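DNA ligase (Aquifex aeolicus, PDB 3QWU) binds adenosine and calcium, and probably joins nucleic acid strands through an ATP-dependent adenylation step. Local coordinates at residues L62-L67 with K200-L205. Residues are numbered along the deposited sequence; the frame is centred on the assembly and turned at random.
Sequences LLETGL and KIKEIL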
# COMPACT_ATOMS: atom_id res chain seq x y z
N LEU A 62 17.45 -7.44 9.42
CA LEU A 62 18.74 -8.09 9.11
C LEU A 62 19.03 -8.92 10.32
O LEU A 62 19.02 -8.42 11.43
CB LEU A 62 19.86 -7.08 8.83
CG LEU A 62 19.86 -6.46 7.43
CD1 LEU A 62 20.94 -5.37 7.24
CD2 LEU A 62 20.03 -7.54 6.37
N LEU A 63 19.19 -10.21 10.13
CA LEU A 63 19.32 -11.09 11.29
C LEU A 63 20.67 -10.81 11.96
O LEU A 63 20.74 -10.54 13.15
CB LEU A 63 19.17 -12.56 10.87
CG LEU A 63 19.20 -13.68 11.90
CD1 LEU A 63 18.26 -13.44 13.06
CD2 LEU A 63 18.80 -14.98 11.14
N GLU A 64 21.74 -10.84 11.19
CA GLU A 64 23.07 -10.77 11.79
C GLU A 64 23.38 -9.39 12.40
O GLU A 64 23.77 -9.28 13.60
CB GLU A 64 24.15 -11.10 10.76
CG GLU A 64 25.56 -10.93 11.40
CD GLU A 64 26.66 -11.66 10.66
OE1 GLU A 64 26.41 -12.22 9.58
OE2 GLU A 64 27.80 -11.64 11.16
N THR A 65 23.21 -8.35 11.59
CA THR A 65 23.45 -7.00 12.05
C THR A 65 22.40 -6.56 13.07
O THR A 65 22.68 -5.72 13.86
CB THR A 65 23.45 -6.04 10.87
OG1 THR A 65 24.33 -6.58 9.87
CG2 THR A 65 23.92 -4.68 11.25
N GLY A 66 21.20 -7.11 13.04
CA GLY A 66 20.19 -6.74 14.01
C GLY A 66 20.52 -7.28 15.40
O GLY A 66 20.44 -6.57 16.41
N LEU A 67 20.89 -8.56 15.43
CA LEU A 67 21.24 -9.21 16.68
C LEU A 67 22.46 -8.55 17.31
O LEU A 67 22.47 -8.25 18.48
CB LEU A 67 21.53 -10.69 16.42
CG LEU A 67 20.31 -11.56 16.13
CD1 LEU A 67 20.76 -13.01 16.16
CD2 LEU A 67 19.25 -11.26 17.15
N LYS A 200 24.38 -20.61 14.28
CA LYS A 200 23.34 -21.51 14.79
C LYS A 200 21.94 -20.91 14.63
O LYS A 200 21.01 -21.58 14.14
CB LYS A 200 23.60 -21.87 16.23
CG LYS A 200 24.95 -22.58 16.43
CD LYS A 200 25.26 -22.76 17.92
CE LYS A 200 26.73 -22.92 18.16
NZ LYS A 200 27.06 -23.07 19.62
N ILE A 201 21.79 -19.65 15.00
CA ILE A 201 20.52 -18.97 14.83
C ILE A 201 20.10 -18.93 13.37
O ILE A 201 18.94 -18.98 13.08
CB ILE A 201 20.58 -17.53 15.41
CG1 ILE A 201 20.83 -17.60 16.90
CG2 ILE A 201 19.29 -16.77 15.17
CD1 ILE A 201 21.26 -16.33 17.48
N LYS A 202 21.04 -18.81 12.44
CA LYS A 202 20.67 -18.80 11.00
C LYS A 202 20.25 -20.18 10.54
O LYS A 202 19.34 -20.29 9.73
CB LYS A 202 21.80 -18.28 10.11
CG LYS A 202 21.91 -16.79 10.18
CD LYS A 202 23.14 -16.17 9.49
CE LYS A 202 23.07 -16.13 7.97
NZ LYS A 202 23.41 -14.75 7.45
N GLU A 203 20.89 -21.22 11.04
CA GLU A 203 20.45 -22.55 10.71
C GLU A 203 18.99 -22.74 11.23
O GLU A 203 18.14 -23.32 10.53
CB GLU A 203 21.40 -23.57 11.28
CG GLU A 203 20.99 -25.04 11.10
CD GLU A 203 20.88 -25.50 9.62
OE1 GLU A 203 21.90 -25.40 8.87
OE2 GLU A 203 19.75 -25.97 9.22
N ILE A 204 18.70 -22.21 12.42
CA ILE A 204 17.39 -22.36 13.00
C ILE A 204 16.31 -21.71 12.13
O ILE A 204 15.30 -22.34 11.81
CB ILE A 204 17.37 -21.84 14.47
CG1 ILE A 204 18.08 -22.89 15.37
CG2 ILE A 204 15.91 -21.52 14.96
CD1 ILE A 204 18.47 -22.38 16.70
N LEU A 205 16.57 -20.50 11.67
CA LEU A 205 15.61 -19.80 10.78
C LEU A 205 15.46 -20.44 9.42
O LEU A 205 14.35 -20.48 8.92
CB LEU A 205 15.91 -18.29 10.69
CG LEU A 205 15.37 -17.68 12.01
CD1 LEU A 205 16.13 -16.51 12.29
CD2 LEU A 205 13.81 -17.39 12.01
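Lys202 NZ lies among three carboxylates: a salt bridge to Glu269, a long, weak ion pair to Glu268, and, across the contact, Glu64 OE1 at 4.5 Å from NZ, too far for a salt bridge. Lysine suits this margin because its long aliphatic stem can pack while the ammonium reaches the acids; the chain bends at chi3 and chi4 (75° and 131°), ending with the ammonium at Glu269 and near Glu64. Glu64 spends its other oxygen, OE2, on Arg68, and Glu268 accepts the backbone N-H groups of Leu63 and Glu64 in the first turn of helix 63-70.

Beside these charges the side chains meeting across the two segments are aliphatic. Leu63 carries CG anti to its own N, which sends both methyls at helix 195-210. CD2 comes within 3.7 Å of Lys202 CG, the two side chains running past each other in opposite directions, and presses on Leu205 CD1 at 3.3 Å, while CD1 lies 4.1 Å from Ile201 CG2. Replacing Leu63 with alanine would probably leave Leu205 CD1 and the Lys202 stem without the methyls they pack against across the contact and open a gap between the helices. One turn on, Leu67 CD1 meets Ile201 CD1 tip to tip at 3.6 Å, branched chains filling the space between axes 11.4 Å apart.

The axes of 63-67 and 200-205 run at 130° to each other, about 50° off antiparallel. Phe218 of strand 215-220 touches Leu63, Leu67 and Ile201, and Phe75 of strand 75-80 touches Leu67 and Ile201, thus seating both helices on the mixed sheet of what is probably the adenylation domain, whose strands 75-80 and 215-220 also contribute to the adenosine pocket.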